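Local coordinates for BLUF domain-containing protein (Acinetobacter baumannii, PDB 6W6Z) that probably works as a blue-light photoreceptor, holding a flavin in a BLUF domain, at residues L19-D24 / D70-N75; A48-L53 / K126-E131. All blocks are in the same frame, centred on the assembly; numbering follows the deposited sequence.

Contact 1: L19-D24 / D70-N75; sequences LQDLRD and DQRHYN. With FMN (flavin mononucleotide), chain B.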
loop_
_atom_site.group_PDB
_atom_site.type_symbol
_atom_site.label_atom_id
_atom_site.label_comp_id
_atom_site.label_asym_id
_atom_site.label_seq_id
_atom_site.Cartn_x
_atom_site.Cartn_y
_atom_site.Cartn_z
ATOM N N LEU A 19 13.479 7.255 3.927
ATOM C CA LEU A 19 12.891 7.120 5.280
ATOM C C LEU A 19 11.887 8.240 5.503
ATOM O O LEU A 19 10.769 7.995 6.017
ATOM C CB LEU A 19 14.042 7.142 6.293
ATOM C CG LEU A 19 13.595 7.053 7.737
ATOM C CD1 LEU A 19 12.719 5.818 7.959
ATOM C CD2 LEU A 19 14.799 7.092 8.652
ATOM N N GLN A 20 12.233 9.475 5.133
ATOM C CA GLN A 20 11.285 10.598 5.384
ATOM C C GLN A 20 10.051 10.416 4.486
ATOM O O GLN A 20 8.925 10.709 4.937
ATOM C CB GLN A 20 11.943 11.963 5.134
ATOM C CG GLN A 20 11.056 13.117 5.571
ATOM C CD GLN A 20 11.668 14.491 5.388
ATOM O OE1 GLN A 20 12.711 14.662 4.769
ATOM N NE2 GLN A 20 10.993 15.491 5.924
ATOM N N ASP A 21 10.246 9.950 3.262
ATOM C CA ASP A 21 9.111 9.747 2.308
ATOM C C ASP A 21 8.133 8.705 2.851
ATOM O O ASP A 21 6.938 8.985 2.882
ATOM C CB ASP A 21 9.579 9.358 0.910
ATOM C CG ASP A 21 10.060 10.518 0.048
ATOM O OD1 ASP A 21 9.911 11.656 0.484
ATOM O OD2 ASP A 21 10.544 10.243 -1.078
ATOM N N LEU A 22 8.637 7.577 3.342
ATOM C CA LEU A 22 7.772 6.502 3.898
ATOM C C LEU A 22 7.040 7.048 5.129
ATOM O O LEU A 22 5.843 6.814 5.238
ATOM C CB LEU A 22 8.648 5.294 4.257
ATOM C CG LEU A 22 9.292 4.573 3.065
ATOM C CD1 LEU A 22 10.243 3.499 3.553
ATOM C CD2 LEU A 22 8.245 3.934 2.176
ATOM N N ARG A 23 7.742 7.721 6.045
ATOM C CA ARG A 23 7.082 8.280 7.254
ATOM C C ARG A 23 6.022 9.300 6.838
ATOM O O ARG A 23 4.887 9.253 7.379
ATOM C CB ARG A 23 8.147 8.840 8.198
ATOM C CG ARG A 23 9.071 7.777 8.761
ATOM C CD ARG A 23 10.306 8.340 9.462
ATOM N NE ARG A 23 10.050 8.704 10.834
ATOM C CZ ARG A 23 10.938 9.285 11.647
ATOM N NH1 ARG A 23 10.570 9.594 12.887
ATOM N NH2 ARG A 23 12.187 9.479 11.242
ATOM N N ASP A 24 6.333 10.167 5.887
ATOM C CA ASP A 24 5.373 11.195 5.357
ATOM C C ASP A 24 4.145 10.534 4.708
ATOM O O ASP A 24 2.956 10.899 5.047
ATOM C CB ASP A 24 6.044 12.110 4.345
ATOM C CG ASP A 24 6.940 13.192 4.937
ATOM O OD1 ASP A 24 6.884 13.423 6.136
ATOM O OD2 ASP A 24 7.691 13.773 4.172
ATOM N N ASP A 70 1.166 11.459 -7.256
ATOM C CA ASP A 70 2.128 11.714 -6.155
ATOM C C ASP A 70 3.543 11.674 -6.745
ATOM O O ASP A 70 3.836 10.687 -7.431
ATOM C CB ASP A 70 1.906 10.742 -5.001
ATOM C CG ASP A 70 2.607 11.149 -3.722
ATOM O OD1 ASP A 70 3.866 11.217 -3.727
ATOM O OD2 ASP A 70 1.892 11.369 -2.733
ATOM N N GLN A 71 4.379 12.674 -6.430
ATOM C CA GLN A 71 5.809 12.782 -6.873
ATOM C C GLN A 71 6.664 11.579 -6.408
ATOM O O GLN A 71 7.757 11.289 -7.018
ATOM C CB GLN A 71 6.393 14.066 -6.283
ATOM C CG GLN A 71 7.815 14.363 -6.740
ATOM C CD GLN A 71 8.896 13.775 -5.865
ATOM O OE1 GLN A 71 8.691 13.497 -4.686
ATOM N NE2 GLN A 71 10.078 13.614 -6.448
ATOM N N ARG A 72 6.238 10.901 -5.353
ATOM C CA ARG A 72 7.092 9.899 -4.619
ATOM C C ARG A 72 7.087 8.525 -5.296
ATOM O O ARG A 72 7.908 7.607 -4.912
ATOM C CB ARG A 72 6.655 9.873 -3.158
ATOM C CG ARG A 72 7.071 11.143 -2.435
ATOM C CD ARG A 72 6.436 11.369 -1.100
ATOM N NE ARG A 72 5.007 11.601 -1.190
ATOM C CZ ARG A 72 4.269 11.907 -0.142
ATOM N NH1 ARG A 72 4.855 12.055 1.039
ATOM N NH2 ARG A 72 2.965 12.079 -0.261
ATOM N N HIS A 73 6.245 8.313 -6.292
ATOM C CA HIS A 73 6.237 7.057 -7.078
ATOM C C HIS A 73 5.799 7.358 -8.517
ATOM O O HIS A 73 5.404 8.533 -8.770
ATOM C CB HIS A 73 5.393 5.985 -6.379
ATOM C CG HIS A 73 3.929 6.275 -6.363
ATOM N ND1 HIS A 73 3.021 5.321 -6.020
ATOM C CD2 HIS A 73 3.223 7.405 -6.622
ATOM C CE1 HIS A 73 1.800 5.832 -6.089
ATOM N NE2 HIS A 73 1.883 7.121 -6.440
ATOM N N TYR A 74 5.976 6.379 -9.403
ATOM C CA TYR A 74 5.702 6.477 -10.860
ATOM C C TYR A 74 5.492 5.076 -11.420
ATOM O O TYR A 74 5.636 4.083 -10.658
ATOM C CB TYR A 74 6.839 7.206 -11.591
ATOM C CG TYR A 74 8.131 6.424 -11.644
ATOM C CD1 TYR A 74 8.996 6.345 -10.564
ATOM C CD2 TYR A 74 8.513 5.805 -12.815
ATOM C CE1 TYR A 74 10.164 5.602 -10.635
ATOM C CE2 TYR A 74 9.691 5.106 -12.916
ATOM C CZ TYR A 74 10.507 4.969 -11.815
ATOM O OH TYR A 74 11.653 4.240 -11.979
ATOM N N ASN A 75 5.124 4.974 -12.710
ATOM C CA ASN A 75 4.919 3.646 -13.342
ATOM C C ASN A 75 3.812 2.904 -12.566
ATOM O O ASN A 75 3.992 1.748 -12.220
ATOM C CB ASN A 75 6.216 2.822 -13.312
ATOM C CG ASN A 75 6.246 1.667 -14.296
ATOM O OD1 ASN A 75 6.594 1.869 -15.451
ATOM N ND2 ASN A 75 5.928 0.453 -13.847
HETATM N N1 FMN B . -2.778 9.428 0.828
HETATM C C2 FMN B . -3.870 9.056 1.518
HETATM O O2 FMN B . -4.657 9.976 1.911
HETATM N N3 FMN B . -4.208 7.760 1.678
HETATM C C4 FMN B . -3.444 6.749 1.235
HETATM O O4 FMN B . -3.728 5.567 1.411
HETATM C C4A FMN B . -2.210 7.078 0.534
HETATM N N5 FMN B . -1.379 6.165 0.075
HETATM C C5A FMN B . -0.292 6.571 -0.627
HETATM C C6 FMN B . 0.565 5.599 -1.090
HETATM C C7 FMN B . 1.675 5.943 -1.842
HETATM C C7M FMN B . 2.574 4.837 -2.301
HETATM C C8 FMN B . 2.059 7.353 -2.030
HETATM C C8M FMN B . 3.324 7.665 -2.816
HETATM C C9 FMN B . 1.190 8.326 -1.564
HETATM C C9A FMN B . 0.059 7.972 -0.839
HETATM N N10 FMN B . -0.798 8.925 -0.299
HETATM C C10 FMN B . -1.936 8.499 0.356
HETATM C "C1'" FMN B . -0.557 10.402 -0.420
HETATM C "C2'" FMN B . -1.298 11.124 -1.523
HETATM O "O2'" FMN B . -0.670 10.811 -2.776
HETATM C "C3'" FMN B . -1.196 12.646 -1.242
HETATM O "O3'" FMN B . 0.141 13.033 -0.902
HETATM C "C4'" FMN B . -2.016 13.097 -0.050
HETATM O "O4'" FMN B . -3.385 12.662 -0.212
HETATM C "C5'" FMN B . -2.005 14.641 0.067
HETATM O "O5'" FMN B . -2.600 15.307 -1.068
HETATM P P FMN B . -2.800 16.939 -1.162
HETATM O O1P FMN B . -1.553 17.395 -1.896
HETATM O O2P FMN B . -4.099 17.043 -1.943
HETATM O O3P FMN B . -2.873 17.478 0.255
HETATM O O HOH W 1 7.638 13.112 1.653
#
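Arg-72 meets helix residues Asp-21 and Asp-24 mainly through its aliphatic chain and a water, with no direct salt bridge between them. The flavin-binding Asp-70 starts a type I turn that runs to His-73. Asp-70 OD2 accepts the ribityl hydroxyl O2' of FMN at 2.6 Å. OD1 closes an Asx turn by taking the backbone N of Arg-72 on its anti lone pair. The syn lone pairs of both oxygens face the guanidinium of Arg-72, which grips the carboxylate side-on: Arg-72 NE to Asp-70 OD1 at 2.8 Å, and NH2 to OD2 in a salt bridge. The bend at chi3 (-66°) turns the guanidinium back to Asp-70. Across the contact, CG and CD of Arg-72 lie against the Asp-21 carboxylate, CD 3.8 Å from OD1, with carboxylate and guanidinium planes 90° apart. Asp-24 CB lies at the guanidinium edge, in its plane, 3.5 Å from Arg-72 NH1. One water accepts from NH1 and donates to Asp-21 OD1 and Asp-24 OD2, the latter at 2.6 Å. Asp-21 OD2 pairs with Asn-15, and NH2 has a second salt bridge, to Glu-28. Flavin methyl C8M sits 3.7 Å above the His-73 ring plane, over its centre, while Ser-9 and Ile-67 hold the two ring nitrogens. The contact thus joins the early turns of helix 18-36 to the turn entering strand 73-83, which pairs with strand 2-11.

Contact 2: A48-L53 / K126-E131; sequences AFFQCL and KFFLNE. With FMN (flavin mononucleotide), chain B.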
loop_
_atom_site.group_PDB
_atom_site.type_symbol
_atom_site.label_atom_id
_atom_site.label_comp_id
_atom_site.label_asym_id
_atom_site.label_seq_id
_atom_site.Cartn_x
_atom_site.Cartn_y
_atom_site.Cartn_z
ATOM N N ALA A 48 9.853 -0.360 -4.611
ATOM C CA ALA A 48 8.505 -0.441 -5.213
ATOM C C ALA A 48 7.455 -0.581 -4.125
ATOM O O ALA A 48 7.801 -1.003 -3.004
ATOM C CB ALA A 48 8.451 -1.592 -6.199
ATOM N N PHE A 49 6.232 -0.196 -4.462
ATOM C CA PHE A 49 5.063 -0.279 -3.555
ATOM C C PHE A 49 4.011 -1.233 -4.103
ATOM O O PHE A 49 3.811 -1.408 -5.295
ATOM C CB PHE A 49 4.430 1.095 -3.393
ATOM C CG PHE A 49 5.284 2.148 -2.769
ATOM C CD1 PHE A 49 5.465 2.183 -1.379
ATOM C CD2 PHE A 49 5.856 3.153 -3.545
ATOM C CE1 PHE A 49 6.189 3.209 -0.796
ATOM C CE2 PHE A 49 6.623 4.147 -2.949
ATOM C CZ PHE A 49 6.772 4.182 -1.569
ATOM N N PHE A 50 3.220 -1.741 -3.185
ATOM C CA PHE A 50 1.943 -2.399 -3.479
ATOM C C PHE A 50 0.972 -1.784 -2.498
ATOM O O PHE A 50 1.377 -1.645 -1.337
ATOM C CB PHE A 50 2.008 -3.919 -3.338
ATOM C CG PHE A 50 0.630 -4.546 -3.364
ATOM C CD1 PHE A 50 -0.189 -4.555 -2.236
ATOM C CD2 PHE A 50 0.100 -5.004 -4.558
ATOM C CE1 PHE A 50 -1.472 -5.079 -2.288
ATOM C CE2 PHE A 50 -1.182 -5.555 -4.606
ATOM C CZ PHE A 50 -1.977 -5.561 -3.483
ATOM N N GLN A 51 -0.181 -1.324 -2.958
ATOM C CA GLN A 51 -1.174 -0.815 -2.004
ATOM C C GLN A 51 -2.533 -1.419 -2.294
ATOM O O GLN A 51 -2.922 -1.573 -3.474
ATOM C CB GLN A 51 -1.220 0.707 -2.014
ATOM C CG GLN A 51 -2.018 1.253 -0.855
ATOM C CD GLN A 51 -1.995 2.757 -0.766
ATOM O OE1 GLN A 51 -2.008 3.453 -1.786
ATOM N NE2 GLN A 51 -1.909 3.268 0.461
ATOM N N CYS A 52 -3.285 -1.679 -1.236
ATOM C CA CYS A 52 -4.710 -2.037 -1.339
ATOM C C CYS A 52 -5.503 -1.015 -0.533
ATOM O O CYS A 52 -5.087 -0.709 0.598
ATOM C CB CYS A 52 -4.826 -3.499 -0.917
ATOM S SG CYS A 52 -6.477 -3.978 -0.365
ATOM N N LEU A 53 -6.521 -0.402 -1.155
ATOM C CA LEU A 53 -7.455 0.556 -0.533
ATOM C C LEU A 53 -8.828 -0.107 -0.430
ATOM O O LEU A 53 -9.283 -0.680 -1.448
ATOM C CB LEU A 53 -7.543 1.820 -1.390
ATOM C CG LEU A 53 -6.215 2.531 -1.695
ATOM C CD1 LEU A 53 -6.425 3.637 -2.714
ATOM C CD2 LEU A 53 -5.610 3.081 -0.417
ATOM N N LYS A 126 -4.657 -13.443 -4.174
ATOM C CA LYS A 126 -5.139 -14.493 -3.233
ATOM C C LYS A 126 -4.117 -14.597 -2.097
ATOM O O LYS A 126 -4.422 -14.103 -0.969
ATOM C CB LYS A 126 -5.311 -15.864 -3.912
ATOM N N PHE A 127 -2.919 -15.111 -2.403
ATOM C CA PHE A 127 -1.857 -15.421 -1.408
ATOM C C PHE A 127 -1.234 -14.129 -0.875
ATOM O O PHE A 127 -0.982 -14.065 0.339
ATOM C CB PHE A 127 -0.745 -16.285 -2.001
ATOM N N PHE A 128 -0.976 -13.144 -1.743
ATOM C CA PHE A 128 -0.216 -11.932 -1.342
ATOM C C PHE A 128 -1.014 -11.089 -0.354
ATOM O O PHE A 128 -0.406 -10.679 0.658
ATOM C CB PHE A 128 0.231 -11.065 -2.508
ATOM C CG PHE A 128 1.272 -10.029 -2.136
ATOM C CD1 PHE A 128 2.515 -10.402 -1.639
ATOM C CD2 PHE A 128 1.013 -8.675 -2.318
ATOM C CE1 PHE A 128 3.471 -9.446 -1.331
ATOM C CE2 PHE A 128 1.972 -7.721 -2.016
ATOM C CZ PHE A 128 3.208 -8.111 -1.550
ATOM N N LEU A 129 -2.294 -10.835 -0.606
ATOM C CA LEU A 129 -3.120 -10.093 0.365
ATOM C C LEU A 129 -3.150 -10.854 1.698
ATOM O O LEU A 129 -3.051 -10.203 2.767
ATOM C CB LEU A 129 -4.524 -9.880 -0.183
ATOM C CG LEU A 129 -4.670 -8.830 -1.271
ATOM C CD1 LEU A 129 -6.121 -8.771 -1.756
ATOM C CD2 LEU A 129 -4.220 -7.457 -0.780
ATOM N N ASN A 130 -3.255 -12.184 1.663
ATOM C CA ASN A 130 -3.330 -12.970 2.913
ATOM C C ASN A 130 -2.018 -12.781 3.673
ATOM O O ASN A 130 -2.100 -12.570 4.898
ATOM C CB ASN A 130 -3.701 -14.435 2.685
ATOM C CG ASN A 130 -3.646 -15.195 3.989
ATOM O OD1 ASN A 130 -4.540 -15.068 4.832
ATOM N ND2 ASN A 130 -2.547 -15.901 4.201
ATOM N N GLU A 131 -0.873 -12.797 2.984
ATOM C CA GLU A 131 0.459 -12.582 3.608
ATOM C C GLU A 131 0.501 -11.185 4.218
ATOM O O GLU A 131 1.051 -11.035 5.315
ATOM C CB GLU A 131 1.621 -12.767 2.623
ATOM C CG GLU A 131 1.895 -14.210 2.238
ATOM C CD GLU A 131 2.186 -15.148 3.402
ATOM O OE1 GLU A 131 1.606 -16.266 3.414
ATOM O OE2 GLU A 131 2.933 -14.742 4.339
HETATM N N1 FMN B . -2.778 9.428 0.828
HETATM C C2 FMN B . -3.870 9.056 1.518
HETATM O O2 FMN B . -4.657 9.976 1.911
HETATM N N3 FMN B . -4.208 7.760 1.678
HETATM C C4 FMN B . -3.444 6.749 1.235
HETATM O O4 FMN B . -3.728 5.567 1.411
HETATM C C4A FMN B . -2.210 7.078 0.534
HETATM N N5 FMN B . -1.379 6.165 0.075
HETATM C C5A FMN B . -0.292 6.571 -0.627
HETATM C C6 FMN B . 0.565 5.599 -1.090
HETATM C C7 FMN B . 1.675 5.943 -1.842
HETATM C C7M FMN B . 2.574 4.837 -2.301
HETATM C C8 FMN B . 2.059 7.353 -2.030
HETATM C C8M FMN B . 3.324 7.665 -2.816
HETATM C C9 FMN B . 1.190 8.326 -1.564
HETATM C C9A FMN B . 0.059 7.972 -0.839
HETATM N N10 FMN B . -0.798 8.925 -0.299
HETATM C C10 FMN B . -1.936 8.499 0.356
HETATM C "C1'" FMN B . -0.557 10.402 -0.420
HETATM C "C2'" FMN B . -1.298 11.124 -1.523
HETATM O "O2'" FMN B . -0.670 10.811 -2.776
HETATM C "C3'" FMN B . -1.196 12.646 -1.242
HETATM O "O3'" FMN B . 0.141 13.033 -0.902
HETATM C "C4'" FMN B . -2.016 13.097 -0.050
HETATM O "O4'" FMN B . -3.385 12.662 -0.212
HETATM C "C5'" FMN B . -2.005 14.641 0.067
HETATM O "O5'" FMN B . -2.600 15.307 -1.068
HETATM P P FMN B . -2.800 16.939 -1.162
HETATM O O1P FMN B . -1.553 17.395 -1.896
HETATM O O2P FMN B . -4.099 17.043 -1.943
HETATM O O3P FMN B . -2.873 17.478 0.255
#
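One face of the Phe-50 ring receives the edge of Phe-128 in a T-shaped stack, planes at 88° and centroids 5.2 Å apart. The touching atom is Phe-128 CE2, which stands 3.7 Å from Phe-50 CG, over the rim of the ring rather than its centre. With CG anti to the backbone N (chi1 168°), Phe-50 carries its ring out toward the helix. Phe-128 makes a further edge-to-face pair with Tyr-43. Leu-129 comes at the Phe-50 ring obliquely: its CD2 methyl lies 3.9 Å from Phe-50 CE1, the two side chains crossing at about a right angle. The same Leu-129 methyl touches Cys-52 CB at 4.0 Å, so one branch of the leucine meets both strand residues that face the helix. The Phe-49 ring points to the other side of the sheet and carries the flavin methyl C7M over the centre of one face. Strand 48-54 is the middle strand of the mixed sheet of this BLUF domain, hydrogen-bonded on its flanks to strands 2-11 and 39-45. Phe-50 and Cys-52 project from one face toward helix 125-134, whose segment 126-131 crosses segment 48-53 at 85°, the axes 10.9 Å apart at closest; Phe-49, Gln-51 and Leu-53 project from the other toward FMN. There the extended Gln-51 chain carries its amide to the isoalloxazine edge. Gln-51 NE2 donates to flavin N5 at 3.0 Å and makes a bent, weak bond to O4, while OE1 is hydrogen-bonded to the hydroxyl of Tyr-7. Leu-53 packs on helix 57-67, its CD2 methyl 3.6 Å from flavin O4.

In the fold
Contact 1 lies toward the surface and contact 2 is mostly buried, their centres about 18 Å apart, yet both reach the same sheet. The first works through charge and a water at the start of border strand 73-83, Asp-70 reaching the ribityl chain and the water bridging Arg-72 to the helix. The second is apolar and aromatic; only its strand reaches FMN, and the residues that meet the helix point the other way. The two meet where Phe-49 packs against Leu-22 and His-73. Because Phe-49 faces helix 18-36 on the flavin side while Phe-50 and Cys-52 face helix 125-134, these helices lie on opposite sides of one sheet.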